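Local coordinates for ferredoxin CarAc (Pseudomonas resinovorans, PDB 7BUH), which carries electrons on a Rieske [2Fe-2S] cluster from the reductase CarAd to the terminal oxygenase CarAa of carbazole 1,9a-dioxygenase, at residues Thr57-Asp61 / Val62-Pro66; Ala71-Val74 / Cys75-Met78; Glu94-Gly98 / Glu99-Ala103. One frame throughout, in Å; residues are numbered along the deposited sequence.

Contact 1 of 3, residues Thr57-Asp61 / Val62-Pro66. With NA (sodium ion), chain C; FES (Fe2/s2 (inorganic) cluster), chain B; EDO (1,2-ethanediol), chain D.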
ATOM      1  N   THR A  57       6.394   5.409  -9.064  1.00 16.29           N
ATOM      2  CA  THR A  57       7.009   4.487 -10.039  1.00 16.70           C
ATOM      3  C   THR A  57       7.539   3.289  -9.273  1.00 16.39           C
ATOM      4  O   THR A  57       8.340   3.504  -8.348  1.00 15.05           O
ATOM      5  CB  THR A  57       8.151   5.186 -10.786  1.00 19.97           C
ATOM      6  OG1 THR A  57       7.558   6.336 -11.414  1.00 22.99           O
ATOM      7  CG2 THR A  57       8.826   4.268 -11.777  1.00 21.30           C
ATOM      8  N   LEU A  58       7.184   2.081  -9.691  1.00 14.74           N
ATOM      9  CA  LEU A  58       7.839   0.868  -9.145  1.00 16.09           C
ATOM     10  C   LEU A  58       9.151   0.590  -9.875  1.00 16.93           C
ATOM     11  O   LEU A  58       9.222   0.700 -11.106  1.00 19.54           O
ATOM     12  CB  LEU A  58       6.899  -0.328  -9.277  1.00 15.96           C
ATOM     13  CG  LEU A  58       5.804  -0.404  -8.232  1.00 15.70           C
ATOM     14  CD1 LEU A  58       4.708  -1.359  -8.674  1.00 16.83           C
ATOM     15  CD2 LEU A  58       6.385  -0.810  -6.871  1.00 15.78           C
ATOM     16  N   ASP A  59      10.152   0.186  -9.116  1.00 15.89           N
ATOM     17  CA  ASP A  59      11.443  -0.302  -9.622  1.00 18.23           C
ATOM     18  C   ASP A  59      11.644  -1.644  -8.923  1.00 16.91           C
ATOM     19  O   ASP A  59      12.070  -1.638  -7.754  1.00 15.35           O
ATOM     20  CB  ASP A  59      12.532   0.726  -9.356  1.00 19.08           C
ATOM     21  CG  ASP A  59      13.866   0.416 -10.010  1.00 22.60           C
ATOM     22  OD1 ASP A  59      14.135  -0.768 -10.310  1.00 24.97           O
ATOM     23  OD2 ASP A  59      14.632   1.402 -10.214  1.00 25.75           O
ATOM     24  N   GLY A  60      11.194  -2.723  -9.562  1.00 16.11           N
ATOM     25  CA  GLY A  60      11.036  -4.037  -8.909  1.00 16.08           C
ATOM     26  C   GLY A  60      10.111  -3.950  -7.706  1.00 17.24           C
ATOM     27  O   GLY A  60       8.943  -3.576  -7.892  1.00 16.99           O
ATOM     28  N   ASP A  61      10.594  -4.304  -6.510  1.00 16.87           N
ATOM     29  CA  ASP A  61       9.758  -4.301  -5.281  1.00 17.93           C
ATOM     30  C   ASP A  61       9.930  -2.969  -4.539  1.00 14.98           C
ATOM     31  O   ASP A  61       9.543  -2.911  -3.405  1.00 13.90           O
ATOM     32  CB  ASP A  61      10.073  -5.499  -4.382  1.00 23.19           C
ATOM     33  CG  ASP A  61      11.557  -5.790  -4.284  1.00 32.17           C
ATOM     34  OD1 ASP A  61      12.338  -4.797  -4.374  1.00 32.91           O
ATOM     35  OD2 ASP A  61      11.930  -7.019  -4.197  1.00 37.70           O
ATOM     36  N   VAL A  62      10.495  -1.947  -5.170  1.00 12.24           N
ATOM     37  CA  VAL A  62      10.616  -0.608  -4.536  1.00 12.07           C
ATOM     38  C   VAL A  62       9.660   0.402  -5.179  1.00 10.90           C
ATOM     39  O   VAL A  62       9.686   0.556  -6.399  1.00 10.11           O
ATOM     40  CB  VAL A  62      12.059  -0.106  -4.565  1.00 13.07           C
ATOM     41  CG1 VAL A  62      12.134   1.304  -4.033  1.00 12.85           C
ATOM     42  CG2 VAL A  62      12.950  -1.046  -3.778  1.00 13.86           C
ATOM     43  N   ILE A  63       8.862   1.079  -4.343  1.00 10.85           N
ATOM     44  CA  ILE A  63       8.027   2.219  -4.801  1.00 11.37           C
ATOM     45  C   ILE A  63       8.840   3.501  -4.616  1.00 11.50           C
ATOM     46  O   ILE A  63       9.263   3.794  -3.481  1.00 11.49           O
ATOM     47  CB  ILE A  63       6.664   2.287  -4.083  1.00 11.64           C
ATOM     48  CG1 ILE A  63       5.830   3.426  -4.662  1.00 11.17           C
ATOM     49  CG2 ILE A  63       6.798   2.410  -2.572  1.00 10.83           C
ATOM     50  CD1 ILE A  63       5.614   3.322  -6.157  1.00 12.93           C
ATOM     51  N   GLU A  64       8.981   4.255  -5.697  1.00 12.68           N
ATOM     52  CA  GLU A  64       9.618   5.589  -5.740  1.00 13.69           C
ATOM     53  C   GLU A  64       8.532   6.661  -5.611  1.00 13.70           C
ATOM     54  O   GLU A  64       7.648   6.724  -6.465  1.00 13.06           O
ATOM     55  CB  GLU A  64      10.426   5.748  -7.025  1.00 14.45           C
ATOM     56  CG  GLU A  64      11.495   4.697  -7.159  1.00 16.21           C
ATOM     57  CD  GLU A  64      12.217   4.650  -8.495  1.00 19.61           C
ATOM     58  OE1 GLU A  64      11.693   5.230  -9.469  1.00 19.00           O
ATOM     59  OE2 GLU A  64      13.329   4.030  -8.545  1.00 18.18           O
ATOM     60  N   CYS A  65       8.622   7.469  -4.551  1.00 12.48           N
ATOM     61  CA  CYS A  65       7.692   8.574  -4.266  1.00 12.16           C
ATOM     62  C   CYS A  65       7.804   9.633  -5.362  1.00 13.28           C
ATOM     63  O   CYS A  65       8.909  10.046  -5.706  1.00 12.55           O
ATOM     64  CB  CYS A  65       8.049   9.222  -2.934  1.00 12.35           C
ATOM     65  SG  CYS A  65       6.956  10.614  -2.579  1.00 12.62           S
ATOM     66  N   PRO A  66       6.690  10.143  -5.911  1.00 14.40           N
ATOM     67  CA  PRO A  66       6.776  11.147  -6.975  1.00 16.00           C
ATOM     68  C   PRO A  66       7.204  12.544  -6.506  1.00 17.66           C
ATOM     69  O   PRO A  66       7.601  13.335  -7.343  1.00 18.13           O
ATOM     70  CB  PRO A  66       5.336  11.153  -7.515  1.00 16.32           C
ATOM     71  CG  PRO A  66       4.481  10.808  -6.336  1.00 15.69           C
ATOM     72  CD  PRO A  66       5.303   9.790  -5.577  1.00 14.83           C
TER
HETATM   73 NA    NA C 502      14.641   3.758 -10.312  1.00 12.68          NA
HETATM   74 FE1  FES B 501       9.027  13.356   0.303  1.00 13.90          FE
HETATM   75 FE2  FES B 501       7.670  11.186  -0.461  1.00 12.17          FE
HETATM   76  S1  FES B 501       6.797  13.159   0.054  1.00 13.43           S
HETATM   77  S2  FES B 501       9.880  11.472  -0.449  1.00 12.74           S
HETATM   78  C1  EDO D 503       9.798  -3.037 -12.245  1.00 35.59           C
HETATM   79  O1  EDO D 503      11.191  -2.799 -12.343  1.00 39.57           O
HETATM   80  C2  EDO D 503       8.978  -1.874 -12.638  1.00 34.94           C
HETATM   81  O2  EDO D 503       7.613  -2.050 -12.399  1.00 35.13           O
HETATM   82  O   HOH W   1       8.207   8.515  -8.956  1.00 24.98           O
HETATM   83  O   HOH W   2      12.632   3.751 -11.981  1.00 21.53           O
HETATM   84  O   HOH W   3      14.108   6.007 -10.738  0.50 25.39           O
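Thr57 pairs with Glu64 through two backbone bonds, Thr57 N to Glu64 O at 3.2 Å and Glu64 N to Thr57 O at 2.8 Å. The Thr57 side chain lies on the same face as that of Glu64, its CB and CG2 packed against the carboxylate oxygen OE1, while a water donates to Glu64 O and makes a weak bond with Thr57 OG1. Leu58 turns to the other face with Ile63: its CD2 comes within 4.2 Å of Ile63 CB, and both side chains continue onto Val74, Tyr33 and Ile19. Asp59 closes the ladder, its N bonded to Val62 O at 2.8 Å and its O accepting from Val62 N, which stands well above the carbonyl plane. With CG anti to the backbone N (chi1 -172°), its carboxylate swings out to the sodium ion, OD2 at 2.4 Å. Glu64 OE2 holds the same ion at 2.2 Å from an extended chain, so two carboxylates with planes 73° apart share one cation, which probably offsets their mutual repulsion. Two waters also bind the ion, and each donates to Glu64 OE1. Gly60, at positive phi, gives its N-H to an ethanediol oxygen, O1, at 2.8 Å. Asp61 follows, its OD1 approaching Val62 CG2 at a slant. Beyond the strand, Cys65 SG binds FE2 of the cluster at 2.3 Å, an iron shared with Cys46. This is a beta hairpin closed by a type II' turn, Gly60 and Asp61 at its corners, leading directly into a cysteine ligand of the Rieske [2Fe-2S] site.

Contact 2 of 3, residues Ala71-Val74 / Cys75-Met78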
ATOM      1  N   ALA A  71      11.861   6.475  -1.278  1.00 11.63           N
ATOM      2  CA  ALA A  71      11.362   5.170  -1.743  1.00 11.07           C
ATOM      3  C   ALA A  71      11.195   4.218  -0.566  1.00 10.76           C
ATOM      4  O   ALA A  71      11.792   4.472   0.506  1.00 10.54           O
ATOM      5  CB  ALA A  71      12.274   4.598  -2.800  1.00 11.13           C
ATOM      6  N   PHE A  72      10.361   3.201  -0.768  1.00 10.32           N
ATOM      7  CA  PHE A  72      10.043   2.166   0.237  1.00 10.58           C
ATOM      8  C   PHE A  72      10.055   0.815  -0.438  1.00 11.20           C
ATOM      9  O   PHE A  72       9.632   0.736  -1.606  1.00 11.85           O
ATOM     10  CB  PHE A  72       8.659   2.368   0.845  1.00  9.90           C
ATOM     11  CG  PHE A  72       8.506   3.680   1.558  1.00  9.87           C
ATOM     12  CD1 PHE A  72       8.810   3.791   2.913  1.00 10.65           C
ATOM     13  CD2 PHE A  72       8.053   4.799   0.878  1.00  9.57           C
ATOM     14  CE1 PHE A  72       8.630   5.001   3.565  1.00 10.08           C
ATOM     15  CE2 PHE A  72       7.900   6.005   1.527  1.00  9.90           C
ATOM     16  CZ  PHE A  72       8.192   6.104   2.871  1.00 10.33           C
ATOM     17  N   ASN A  73      10.464  -0.220   0.291  1.00 11.13           N
ATOM     18  CA  ASN A  73      10.241  -1.620  -0.147  1.00 12.38           C
ATOM     19  C   ASN A  73       8.745  -1.904   0.044  1.00 12.26           C
ATOM     20  O   ASN A  73       8.281  -1.711   1.166  1.00 12.39           O
ATOM     21  CB  ASN A  73      11.109  -2.590   0.639  1.00 14.20           C
ATOM     22  CG  ASN A  73      10.976  -3.997   0.093  1.00 16.72           C
ATOM     23  OD1 ASN A  73       9.958  -4.645   0.285  1.00 20.44           O
ATOM     24  ND2 ASN A  73      12.015  -4.491  -0.549  1.00 19.74           N
ATOM     25  N   VAL A  74       8.002  -2.310  -0.991  1.00 11.50           N
ATOM     26  CA  VAL A  74       6.524  -2.514  -0.884  1.00 12.32           C
ATOM     27  C   VAL A  74       6.162  -3.757  -0.050  1.00 12.51           C
ATOM     28  O   VAL A  74       5.018  -3.835   0.472  1.00 12.28           O
ATOM     29  CB  VAL A  74       5.846  -2.532  -2.268  1.00 13.04           C
ATOM     30  CG1 VAL A  74       6.069  -1.225  -3.030  1.00 12.29           C
ATOM     31  CG2 VAL A  74       6.274  -3.711  -3.103  1.00 13.29           C
ATOM     32  N   CYS A  75       7.086  -4.711   0.065  1.00 12.92           N
ATOM     33  CA  CYS A  75       6.918  -5.982   0.819  1.00 14.40           C
ATOM     34  C   CYS A  75       7.047  -5.724   2.323  1.00 13.69           C
ATOM     35  O   CYS A  75       6.293  -6.328   3.122  1.00 15.99           O
ATOM     36  CB  CYS A  75       8.001  -6.967   0.389  1.00 15.10           C
ATOM     37  SG  CYS A  75       8.016  -7.332  -1.383  1.00 19.51           S
ATOM     38  N   THR A  76       8.008  -4.894   2.724  1.00 12.00           N
ATOM     39  CA  THR A  76       8.335  -4.658   4.158  1.00 12.23           C
ATOM     40  C   THR A  76       7.788  -3.326   4.680  1.00 11.80           C
ATOM     41  O   THR A  76       7.719  -3.182   5.917  1.00 12.73           O
ATOM     42  CB  THR A  76       9.848  -4.710   4.383  1.00 11.80           C
ATOM     43  OG1 THR A  76      10.453  -3.615   3.707  1.00 10.79           O
ATOM     44  CG2 THR A  76      10.456  -6.025   3.936  1.00 11.61           C
ATOM     45  N   GLY A  77       7.531  -2.376   3.770  1.00 10.96           N
ATOM     46  CA  GLY A  77       7.190  -0.989   4.092  1.00 11.01           C
ATOM     47  C   GLY A  77       8.401  -0.198   4.537  1.00 10.98           C
ATOM     48  O   GLY A  77       8.224   0.947   4.908  1.00 10.54           O
ATOM     49  N   MET A  78       9.603  -0.770   4.505  1.00 11.73           N
ATOM     50  CA  MET A  78      10.772  -0.100   5.119  1.00 13.52           C
ATOM     51  C   MET A  78      11.315   0.928   4.143  1.00 11.91           C
ATOM     52  O   MET A  78      11.317   0.700   2.938  1.00 12.22           O
ATOM     53  CB  MET A  78      11.852  -1.113   5.500  1.00 14.79           C
ATOM     54  CG  MET A  78      11.411  -2.034   6.597  1.00 16.32           C
ATOM     55  SD  MET A  78      11.101  -1.186   8.163  1.00 19.39           S
ATOM     56  CE  MET A  78      12.745  -0.580   8.546  1.00 21.66           C
TER
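Asn73 and Thr76 set their side chains about at right angles, Asn73 CB lying 3.3 Å from Thr76 OG1. The amide of Asn73 reaches forward over the turn because CG stands opposite the backbone N (chi1 -174°), bringing OD1 up to two successive peptide N-H groups. Cys75 N approaches that oxygen at 2.9 Å, an Asx turn, and Thr76 N at 3.1 Å, from opposite faces of the amide plane and each tilted out of it. The same OD1 also sits close to Cys75 CB. Main-chain bonds tie the loop further: Gly77 N donates to Asn73 O, and Asn73 N to Met78 O at 2.9 Å, nearly straight onto the oxygen. Residues 74-78 form the loop joining two antiparallel strands, 71-73 and 79-81, of the small four-stranded sheet in the cluster-binding part of the Rieske fold. Thr76 forms an ST turn, OG1 accepting from Met78 N at 3.1 Å; Gly77 takes a positive phi between them. An alanine at Asn73 would remove the amide oxygen, and the Cys75 and Thr76 N-H groups would probably lose their common acceptor, leaving the start of the turn less firmly fixed. Phe72 faces differently from Asn73: its ring CD1 approaches Gly77 O at 3.5 Å obliquely, and its CA-H makes a contact with Met78 O. The Phe72 side chain also touches Cys46, Thr47, Cys84 and Leu88, its nearest atom about 6 Å from the cluster. Val74, with CG2 at 3.4 Å from Cys75 N, turns its side chain onto Tyr33, Val35, Tyr40 and Ile63.

Contact 3 of 3, residues Glu94-Gly98 / Glu99-Ala103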
ATOM      1  N   GLU A  94      -4.836 -10.614  -0.594  1.00 19.65           N
ATOM      2  CA  GLU A  94      -5.230 -11.986  -1.036  1.00 19.92           C
ATOM      3  C   GLU A  94      -5.936 -11.855  -2.379  1.00 17.04           C
ATOM      4  O   GLU A  94      -6.824 -11.001  -2.485  1.00 15.95           O
ATOM      5  CB  GLU A  94      -6.136 -12.661  -0.002  1.00 23.62           C
ATOM      6  CG  GLU A  94      -5.374 -13.258   1.185  1.00 29.93           C
ATOM      7  CD  GLU A  94      -6.168 -13.875   2.354  1.00 36.10           C
ATOM      8  OE1 GLU A  94      -5.523 -14.207   3.388  1.00 37.19           O
ATOM      9  OE2 GLU A  94      -7.419 -14.039   2.257  1.00 39.27           O
ATOM     10  N   VAL A  95      -5.607 -12.719  -3.345  1.00 16.18           N
ATOM     11  CA  VAL A  95      -6.421 -12.896  -4.580  1.00 15.73           C
ATOM     12  C   VAL A  95      -7.441 -14.000  -4.283  1.00 15.88           C
ATOM     13  O   VAL A  95      -7.033 -15.072  -3.889  1.00 18.37           O
ATOM     14  CB  VAL A  95      -5.564 -13.220  -5.806  1.00 16.59           C
ATOM     15  CG1 VAL A  95      -6.412 -13.237  -7.069  1.00 18.64           C
ATOM     16  CG2 VAL A  95      -4.403 -12.248  -5.928  1.00 17.19           C
ATOM     17  N   LYS A  96      -8.721 -13.671  -4.356  1.00 17.19           N
ATOM     18  CA  LYS A  96      -9.836 -14.599  -4.057  1.00 19.54           C
ATOM     19  C   LYS A  96     -10.737 -14.651  -5.294  1.00 17.75           C
ATOM     20  O   LYS A  96     -11.263 -13.591  -5.733  1.00 17.18           O
ATOM     21  CB  LYS A  96     -10.592 -14.147  -2.802  1.00 20.24           C
ATOM     22  CG  LYS A  96      -9.800 -13.828  -1.537  1.00 22.66           C
ATOM     23  CD  LYS A  96     -10.643 -12.987  -0.542  1.00 23.88           C
ATOM     24  CE  LYS A  96      -9.914 -12.161   0.514  1.00 23.25           C
ATOM     25  NZ  LYS A  96      -9.565 -12.909   1.738  1.00 21.88           N
ATOM     26  N   GLU A  97     -10.870 -15.834  -5.904  1.00 18.96           N
ATOM     27  CA  GLU A  97     -11.642 -16.039  -7.158  1.00 20.11           C
ATOM     28  C   GLU A  97     -11.178 -15.013  -8.206  1.00 18.10           C
ATOM     29  O   GLU A  97     -12.051 -14.453  -8.886  1.00 20.83           O
ATOM     30  CB  GLU A  97     -13.149 -15.824  -6.962  1.00 23.73           C
ATOM     31  CG  GLU A  97     -13.787 -16.609  -5.832  1.00 25.76           C
ATOM     32  CD  GLU A  97     -14.024 -18.086  -6.139  1.00 25.19           C
ATOM     33  OE1 GLU A  97     -13.711 -18.541  -7.244  1.00 28.94           O
ATOM     34  OE2 GLU A  97     -14.452 -18.783  -5.247  1.00 25.44           O
ATOM     35  N   GLY A  98      -9.869 -14.763  -8.322  1.00 17.31           N
ATOM     36  CA  GLY A  98      -9.286 -13.906  -9.381  1.00 16.89           C
ATOM     37  C   GLY A  98      -9.480 -12.417  -9.121  1.00 16.54           C
ATOM     38  O   GLY A  98      -9.176 -11.563 -10.026  1.00 16.31           O
ATOM     39  N   GLU A  99      -9.919 -12.088  -7.913  1.00 15.85           N
ATOM     40  CA  GLU A  99     -10.115 -10.689  -7.501  1.00 16.48           C
ATOM     41  C   GLU A  99      -9.151 -10.357  -6.371  1.00 14.20           C
ATOM     42  O   GLU A  99      -9.029 -11.152  -5.442  1.00 13.08           O
ATOM     43  CB  GLU A  99     -11.587 -10.497  -7.148  1.00 20.80           C
ATOM     44  CG  GLU A  99     -12.424 -10.416  -8.423  1.00 27.75           C
ATOM     45  CD  GLU A  99     -13.522  -9.368  -8.425  1.00 34.14           C
ATOM     46  OE1 GLU A  99     -14.659  -9.735  -8.086  1.00 36.71           O
ATOM     47  OE2 GLU A  99     -13.235  -8.205  -8.808  1.00 47.81           O
ATOM     48  N   VAL A 100      -8.568  -9.165  -6.451  1.00 13.91           N
ATOM     49  CA  VAL A 100      -7.571  -8.675  -5.455  1.00 14.02           C
ATOM     50  C   VAL A 100      -8.326  -8.041  -4.280  1.00 13.30           C
ATOM     51  O   VAL A 100      -9.197  -7.159  -4.512  1.00 13.12           O
ATOM     52  CB  VAL A 100      -6.626  -7.651  -6.106  1.00 14.13           C
ATOM     53  CG1 VAL A 100      -5.660  -7.120  -5.062  1.00 14.42           C
ATOM     54  CG2 VAL A 100      -5.907  -8.288  -7.295  1.00 14.44           C
ATOM     55  N   TYR A 101      -8.020  -8.493  -3.083  1.00 13.65           N
ATOM     56  CA  TYR A 101      -8.531  -7.914  -1.826  1.00 14.39           C
ATOM     57  C   TYR A 101      -7.369  -7.478  -0.961  1.00 15.25           C
ATOM     58  O   TYR A 101      -6.398  -8.241  -0.779  1.00 13.64           O
ATOM     59  CB  TYR A 101      -9.360  -8.936  -1.050  1.00 14.94           C
ATOM     60  CG  TYR A 101     -10.640  -9.319  -1.731  1.00 16.28           C
ATOM     61  CD1 TYR A 101     -10.624 -10.209  -2.794  1.00 17.88           C
ATOM     62  CD2 TYR A 101     -11.868  -8.871  -1.279  1.00 16.76           C
ATOM     63  CE1 TYR A 101     -11.790 -10.588  -3.441  1.00 17.08           C
ATOM     64  CE2 TYR A 101     -13.052  -9.242  -1.914  1.00 18.57           C
ATOM     65  CZ  TYR A 101     -13.012 -10.125  -2.994  1.00 20.01           C
ATOM     66  OH  TYR A 101     -14.144 -10.558  -3.640  1.00 20.06           O
ATOM     67  N   VAL A 102      -7.518  -6.305  -0.362  1.00 13.92           N
ATOM     68  CA  VAL A 102      -6.544  -5.834   0.648  1.00 13.84           C
ATOM     69  C   VAL A 102      -7.203  -5.829   2.026  1.00 14.33           C
ATOM     70  O   VAL A 102      -8.340  -5.406   2.149  1.00 13.56           O
ATOM     71  CB  VAL A 102      -5.906  -4.490   0.229  1.00 13.35           C
ATOM     72  CG1 VAL A 102      -6.895  -3.348   0.068  1.00 14.63           C
ATOM     73  CG2 VAL A 102      -4.826  -4.107   1.212  1.00 13.76           C
ATOM     74  N   ALA A 103      -6.488  -6.308   3.028  1.00 16.01           N
ATOM     75  CA  ALA A 103      -6.960  -6.305   4.419  1.00 19.08           C
ATOM     76  C   ALA A 103      -7.236  -4.854   4.814  1.00 23.71           C
ATOM     77  O   ALA A 103      -6.524  -3.908   4.312  1.00 24.60           O
ATOM     78  CB  ALA A 103      -5.976  -6.975   5.318  1.00 21.20           C
TER
HETATM   79  O   HOH W   4     -13.923 -12.877  -5.155  1.00 29.40           O
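A tight antiparallel beta hairpin, with a type I' turn from Lys96 to Glu99, joins strands 90-96 and 99-103 in the six-stranded sheet of the Rieske fold, away from the cluster. Its two-residue loop, Glu97 and Gly98, runs at positive phi throughout. Lys96 N bonds to Glu99 O at 2.8 Å, and Glu99 N returns to Lys96 O from well above the carbonyl plane. Farther along, Glu94 and Tyr101 exchange two backbone bonds, both 2.8 Å, with Glu94 O also lying in plane at the edge of the Tyr101 ring. Between these pairs, Val95 and Val100 point to the other face, where CG2 meets CG2 only loosely and both side chains touch Phe39; Val95 CA-H also approaches Glu99 O.

The side chains that carry the contact are Lys96 and Tyr101, which cross at about a right angle. Lys96 CD sits over one face of the ring, 3.9 Å from the centroid and 24° off the normal, a CH-pi contact offset toward the rim, while CE approaches Tyr101 CB. Bent at its last torsion (chi4 -85°), the chain turns its ammonium to Glu94, where NZ forms a salt bridge with OE2, modelled at 2.5 Å, a length so short that its exact value is doubtful. Trp5 of strand 5-10 adds a cation-pi partner for Lys96 and packs against Glu94 and Tyr101. At the turn end of the ring, one water donates to Lys96 O and hydrogen-bonds Tyr101 OH, both at 2.8 Å.

How the contacts relate
Along the chain the contacts follow in series, 1, 2, then 3, all within the Rieske domain. Contacts 1 and 2 lie in the four-stranded sheet, their centres 9 Å apart: strands 62-64 and 71-73 are neighbours there, linked by probable backbone bonds from Ile63 N to Phe72 O and from Val74 N to Asp61 O. The chain between these two strands passes the cluster ligands Cys65 and His68, so both contacts belong to the cluster-binding part. Contact 3 belongs to the larger six-stranded sheet, its centre about 22 Å from contact 1 and 20 Å from contact 2, without touching either. The cluster-holding loops adjoin the small sheet, while the hairpin of contact 3 stands apart from them.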